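Local coordinates for protein cytolethal distending toxin subunit A (Haemophilus ducreyi, PDB 1SR4) that probably pairs with the CdtC subunit as a lectin-like heterodimer that delivers the genotoxic CdtB subunit into host cells, at residues A[72-77]-A[91-96]; A[61-66]-A[193-198]. All coordinates share one frame; numbering follows the deposited sequence.

Contact 1: A[72-77]-A[91-96]; sequences TVWALA and QDFGNI
I96 packs against V73 and L76. Its CD1 comes within 3.2 Å of V73 O, and its CB faces V73 CB at 4.1 Å. Its CG2 meets L76 CD2 at 3.9 Å, the two side chains crossing at about a right angle. A chi1 of 65° sets CG1 between the backbone N and the carbonyl carbon of I96, and an extended chi2 then carries CD1 to V73 O. Beside it the ring of F93 takes the in-plane approach of T72 OG1, 3.8 Å from F93 CD2. F93 CZ in turn touches W74 CD1 at 3.5 Å, near the indole plane; the two ring planes are inclined at 48°. No hydrogen bond joins the two segments. T72 OG1 instead donates to V73 O at 2.8 Å, so the oxygen touched by I96 already has a polar partner. W74 begins a region inferred to mediate target-cell binding. Further out, Y85 meets both aromatic rings, edge-to-face with F93, and I96 O accepts from N114 ND2. The contact thus sets the loop between strands 82-86 and 99-103 against strand 69-73, whose T72 pairs with W83 of strand 82-86.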
loop_
_atom_site.group_PDB
_atom_site.type_symbol
_atom_site.label_atom_id
_atom_site.label_comp_id
_atom_site.label_asym_id
_atom_site.label_seq_id
_atom_site.Cartn_x
_atom_site.Cartn_y
_atom_site.Cartn_z
ATOM N N THR A 72 9.842 3.937 -20.006
ATOM C CA THR A 72 9.617 5.290 -20.490
ATOM C C THR A 72 9.438 5.434 -21.998
ATOM O O THR A 72 9.871 4.590 -22.792
ATOM C CB THR A 72 10.808 6.180 -20.089
ATOM O OG1 THR A 72 10.586 7.519 -20.516
ATOM C CG2 THR A 72 12.092 5.660 -20.725
ATOM N N VAL A 73 8.756 6.510 -22.363
ATOM C CA VAL A 73 8.586 6.880 -23.755
ATOM C C VAL A 73 9.986 7.372 -24.126
ATOM O O VAL A 73 10.724 7.853 -23.257
ATOM C CB VAL A 73 7.614 8.083 -23.880
ATOM C CG1 VAL A 73 7.818 8.804 -25.239
ATOM C CG2 VAL A 73 6.175 7.609 -23.703
ATOM N N TRP A 74 10.398 7.199 -25.377
ATOM C CA TRP A 74 11.691 7.741 -25.789
ATOM C C TRP A 74 11.334 8.675 -26.960
ATOM O O TRP A 74 11.319 9.889 -26.791
ATOM C CB TRP A 74 12.677 6.650 -26.223
ATOM C CG TRP A 74 13.984 7.236 -26.632
ATOM C CD1 TRP A 74 14.842 7.966 -25.850
ATOM C CD2 TRP A 74 14.552 7.223 -27.943
ATOM N NE1 TRP A 74 15.908 8.410 -26.599
ATOM C CE2 TRP A 74 15.757 7.969 -27.886
ATOM C CE3 TRP A 74 14.162 6.657 -29.164
ATOM C CZ2 TRP A 74 16.572 8.162 -29.009
ATOM C CZ3 TRP A 74 14.977 6.852 -30.285
ATOM C CH2 TRP A 74 16.165 7.597 -30.196
ATOM N N ALA A 75 11.009 8.109 -28.127
ATOM C CA ALA A 75 10.597 8.932 -29.275
ATOM C C ALA A 75 9.179 9.366 -28.929
ATOM O O ALA A 75 8.315 8.529 -28.631
ATOM C CB ALA A 75 10.611 8.107 -30.576
ATOM N N LEU A 76 8.940 10.668 -28.967
ATOM C CA LEU A 76 7.648 11.230 -28.587
ATOM C C LEU A 76 6.428 10.933 -29.449
ATOM O O LEU A 76 5.315 10.904 -28.931
ATOM C CB LEU A 76 7.775 12.751 -28.433
ATOM C CG LEU A 76 8.829 13.288 -27.458
ATOM C CD1 LEU A 76 8.782 14.826 -27.454
ATOM C CD2 LEU A 76 8.570 12.749 -26.054
ATOM N N ALA A 77 6.611 10.724 -30.748
ATOM C CA ALA A 77 5.459 10.460 -31.605
ATOM C C ALA A 77 4.755 9.170 -31.187
ATOM O O ALA A 77 5.405 8.215 -30.748
ATOM C CB ALA A 77 5.903 10.365 -33.070
ATOM N N GLN A 91 17.742 12.375 -17.219
ATOM C CA GLN A 91 17.216 13.586 -16.592
ATOM C C GLN A 91 16.522 14.531 -17.572
ATOM O O GLN A 91 15.556 15.197 -17.219
ATOM C CB GLN A 91 18.328 14.345 -15.865
ATOM C CG GLN A 91 18.952 13.550 -14.741
ATOM C CD GLN A 91 20.241 12.914 -15.159
ATOM O OE1 GLN A 91 20.385 12.440 -16.309
ATOM N NE2 GLN A 91 21.196 12.882 -14.243
ATOM N N ASP A 92 17.000 14.563 -18.808
ATOM C CA ASP A 92 16.427 15.447 -19.809
ATOM C C ASP A 92 15.108 14.939 -20.372
ATOM O O ASP A 92 14.467 15.651 -21.125
ATOM C CB ASP A 92 17.435 15.668 -20.941
ATOM C CG ASP A 92 17.888 14.356 -21.593
ATOM O OD1 ASP A 92 18.017 13.340 -20.879
ATOM O OD2 ASP A 92 18.139 14.345 -22.813
ATOM N N PHE A 93 14.699 13.716 -20.022
ATOM C CA PHE A 93 13.421 13.177 -20.525
ATOM C C PHE A 93 12.228 13.865 -19.863
ATOM O O PHE A 93 11.166 13.995 -20.459
ATOM C CB PHE A 93 13.294 11.675 -20.252
ATOM C CG PHE A 93 14.121 10.798 -21.160
ATOM C CD1 PHE A 93 15.373 11.210 -21.615
ATOM C CD2 PHE A 93 13.695 9.502 -21.451
ATOM C CE1 PHE A 93 16.190 10.343 -22.335
ATOM C CE2 PHE A 93 14.504 8.626 -22.166
ATOM C CZ PHE A 93 15.759 9.047 -22.608
ATOM N N GLY A 94 12.385 14.285 -18.617
ATOM C CA GLY A 94 11.263 14.935 -17.967
ATOM C C GLY A 94 10.132 13.968 -17.627
ATOM O O GLY A 94 10.338 12.756 -17.447
ATOM N N ASN A 95 8.921 14.498 -17.560
ATOM C CA ASN A 95 7.756 13.710 -17.166
ATOM C C ASN A 95 7.231 12.624 -18.128
ATOM O O ASN A 95 6.191 12.000 -17.842
ATOM C CB ASN A 95 6.619 14.667 -16.762
ATOM C CG ASN A 95 7.014 15.602 -15.616
ATOM O OD1 ASN A 95 8.031 15.397 -14.943
ATOM N ND2 ASN A 95 6.195 16.632 -15.380
ATOM N N ILE A 96 7.917 12.381 -19.250
ATOM C CA ILE A 96 7.472 11.321 -20.153
ATOM C C ILE A 96 7.837 9.973 -19.500
ATOM O O ILE A 96 7.472 8.896 -19.997
ATOM C CB ILE A 96 8.162 11.386 -21.536
ATOM C CG1 ILE A 96 9.664 11.115 -21.394
ATOM C CG2 ILE A 96 7.898 12.743 -22.184
ATOM C CD1 ILE A 96 10.406 10.994 -22.738
#

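Contact 2: A[61-66]-A[193-198]; sequences MTLMGQ and WYLAPP
L63 and L195 run alongside each other in one direction, their CD2 atoms 3.8 Å apart, on the apolar face of an antiparallel strand pair. Strands 62-65 and 193-196 belong to the ricin-type beta-trefoil of CdtA and pair segments separated by 126 residues of the chain. M61 folds back through its chi2 and chi3 turns, which brings CE to the same L195 CD2 at 3.7 Å, while L63 CB rests near the six-membered ring of W193. I154 covers L63 and W193 from strand 152-156, and L241 of the CdtB chain packs on L195.

The opposite face carries T62, M64, Y194 and A196. M64 SD approaches Y194 at the ring edge, 88° off the normal and 5.3 Å from the centroid, a Met-aromatic contact; M64 CB also meets A196 CB.

Four backbone bonds hold the register, two in each of the hydrogen-bonded pairs T62-A196 and M64-Y194. Beyond the last bridge at the T62 end, T62 OG1 donates to P197 O at 2.9 Å, coming to it from above its carbonyl plane. This adds a side-chain bond where the backbone ladder stops, since P198, being proline, has no N-H with which to continue it.

At the other end Q66 faces the CdtC chain: Q66 O accepts from R23 of CdtC and Q66 NE2 donates to G151 O of CdtC, as well as to D190 OD2 in CdtA. Q66 OE1, turned with its amide plane 84° from the phenol ring, receives Y194 OH on a lone pair at 2.7 Å.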
loop_
_atom_site.group_PDB
_atom_site.type_symbol
_atom_site.label_atom_id
_atom_site.label_comp_id
_atom_site.label_asym_id
_atom_site.label_seq_id
_atom_site.Cartn_x
_atom_site.Cartn_y
_atom_site.Cartn_z
ATOM N N MET A 61 3.521 7.609 -10.921
ATOM C CA MET A 61 4.514 6.683 -10.415
ATOM C C MET A 61 5.415 6.251 -11.558
ATOM O O MET A 61 5.245 6.705 -12.699
ATOM C CB MET A 61 3.796 5.466 -9.821
ATOM C CG MET A 61 2.682 4.879 -10.710
ATOM S SD MET A 61 3.249 3.867 -12.102
ATOM C CE MET A 61 3.550 2.320 -11.233
ATOM N N THR A 62 6.391 5.402 -11.252
ATOM C CA THR A 62 7.232 4.843 -12.298
ATOM C C THR A 62 7.245 3.324 -12.132
ATOM O O THR A 62 6.954 2.794 -11.052
ATOM C CB THR A 62 8.704 5.309 -12.230
ATOM O OG1 THR A 62 9.220 5.049 -10.919
ATOM C CG2 THR A 62 8.835 6.797 -12.572
ATOM N N LEU A 63 7.549 2.634 -13.222
ATOM C CA LEU A 63 7.675 1.184 -13.222
ATOM C C LEU A 63 9.191 1.058 -13.298
ATOM O O LEU A 63 9.808 1.443 -14.305
ATOM C CB LEU A 63 7.006 0.591 -14.468
ATOM C CG LEU A 63 5.483 0.781 -14.437
ATOM C CD1 LEU A 63 4.841 0.373 -15.763
ATOM C CD2 LEU A 63 4.929 -0.040 -13.277
ATOM N N MET A 64 9.791 0.560 -12.223
ATOM C CA MET A 64 11.245 0.453 -12.145
ATOM C C MET A 64 11.742 -0.981 -12.199
ATOM O O MET A 64 11.260 -1.833 -11.455
ATOM C CB MET A 64 11.727 1.106 -10.831
ATOM C CG MET A 64 13.247 1.027 -10.619
ATOM S SD MET A 64 13.810 1.508 -8.944
ATOM C CE MET A 64 13.432 3.266 -8.857
ATOM N N GLY A 65 12.709 -1.248 -13.073
ATOM C CA GLY A 65 13.261 -2.588 -13.162
ATOM C C GLY A 65 14.256 -2.786 -12.034
ATOM O O GLY A 65 14.600 -1.837 -11.315
ATOM N N GLN A 66 14.746 -4.010 -11.880
ATOM C CA GLN A 66 15.665 -4.313 -10.786
ATOM C C GLN A 66 17.010 -3.605 -10.903
ATOM O O GLN A 66 17.783 -3.545 -9.935
ATOM C CB GLN A 66 15.866 -5.818 -10.695
ATOM C CG GLN A 66 14.574 -6.555 -10.374
ATOM C CD GLN A 66 14.825 -7.687 -9.427
ATOM O OE1 GLN A 66 14.848 -7.495 -8.212
ATOM N NE2 GLN A 66 15.045 -8.879 -9.973
ATOM N N TRP A 193 9.346 -6.034 -11.756
ATOM C CA TRP A 193 9.275 -4.579 -11.726
ATOM C C TRP A 193 8.816 -4.098 -10.366
ATOM O O TRP A 193 8.122 -4.832 -9.658
ATOM C CB TRP A 193 8.247 -4.102 -12.750
ATOM C CG TRP A 193 8.628 -4.373 -14.175
ATOM C CD1 TRP A 193 8.404 -5.520 -14.903
ATOM C CD2 TRP A 193 9.320 -3.471 -15.039
ATOM N NE1 TRP A 193 8.922 -5.371 -16.179
ATOM C CE2 TRP A 193 9.490 -4.123 -16.282
ATOM C CE3 TRP A 193 9.815 -2.168 -14.881
ATOM C CZ2 TRP A 193 10.140 -3.511 -17.367
ATOM C CZ3 TRP A 193 10.460 -1.560 -15.962
ATOM C CH2 TRP A 193 10.614 -2.237 -17.185
ATOM N N TYR A 194 9.198 -2.875 -9.996
ATOM C CA TYR A 194 8.728 -2.313 -8.729
ATOM C C TYR A 194 7.783 -1.154 -9.026
ATOM O O TYR A 194 7.988 -0.389 -9.983
ATOM C CB TYR A 194 9.878 -1.768 -7.867
ATOM C CG TYR A 194 11.136 -2.620 -7.829
ATOM C CD1 TYR A 194 11.088 -3.978 -7.492
ATOM C CD2 TYR A 194 12.386 -2.054 -8.104
ATOM C CE1 TYR A 194 12.284 -4.755 -7.421
ATOM C CE2 TYR A 194 13.568 -2.814 -8.045
ATOM C CZ TYR A 194 13.508 -4.155 -7.702
ATOM O OH TYR A 194 14.683 -4.881 -7.640
ATOM N N LEU A 195 6.746 -1.026 -8.204
ATOM C CA LEU A 195 5.794 0.072 -8.326
ATOM C C LEU A 195 6.506 1.128 -7.483
ATOM O O LEU A 195 6.552 1.022 -6.258
ATOM C CB LEU A 195 4.446 -0.362 -7.723
ATOM C CG LEU A 195 3.876 -1.571 -8.506
ATOM C CD1 LEU A 195 2.676 -2.184 -7.823
ATOM C CD2 LEU A 195 3.522 -1.106 -9.901
ATOM N N ALA A 196 7.059 2.143 -8.145
ATOM C CA ALA A 196 7.881 3.150 -7.470
ATOM C C ALA A 196 7.405 4.595 -7.555
ATOM O O ALA A 196 6.524 4.926 -8.354
ATOM C CB ALA A 196 9.354 3.046 -8.038
ATOM N N PRO A 197 7.995 5.486 -6.732
ATOM C CA PRO A 197 7.589 6.897 -6.767
ATOM C C PRO A 197 7.957 7.472 -8.129
ATOM O O PRO A 197 8.899 7.012 -8.775
ATOM C CB PRO A 197 8.427 7.546 -5.651
ATOM C CG PRO A 197 8.763 6.380 -4.721
ATOM C CD PRO A 197 9.037 5.267 -5.714
ATOM N N PRO A 198 7.218 8.489 -8.581
ATOM C CA PRO A 198 7.483 9.121 -9.874
ATOM C C PRO A 198 8.772 9.918 -9.773
ATOM O O PRO A 198 9.224 10.217 -8.660
ATOM C CB PRO A 198 6.275 10.039 -10.054
ATOM C CG PRO A 198 6.032 10.529 -8.625
ATOM C CD PRO A 198 6.177 9.217 -7.824
#

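Contact 2 is core: all twelve of its residues are buried, and its centre lies about 6 Å from the centre of the chain, against about 12 Å for that of contact 1, which is partly buried with W74 and L76 exposed. Contact 1 is nested within the chain loop that contact 2 closes. Strands 62-65 and 69-73 follow one another in sequence, and a backbone bond between L63 and L71 ties the first to the second; the contacts themselves do not touch, their nearest atoms being about 6 Å apart. The chemistry differs accordingly. Contact 2 has backbone pairing and borders both partner subunits, whereas contact 1 relies on apolar and aromatic packing and is touched by neither.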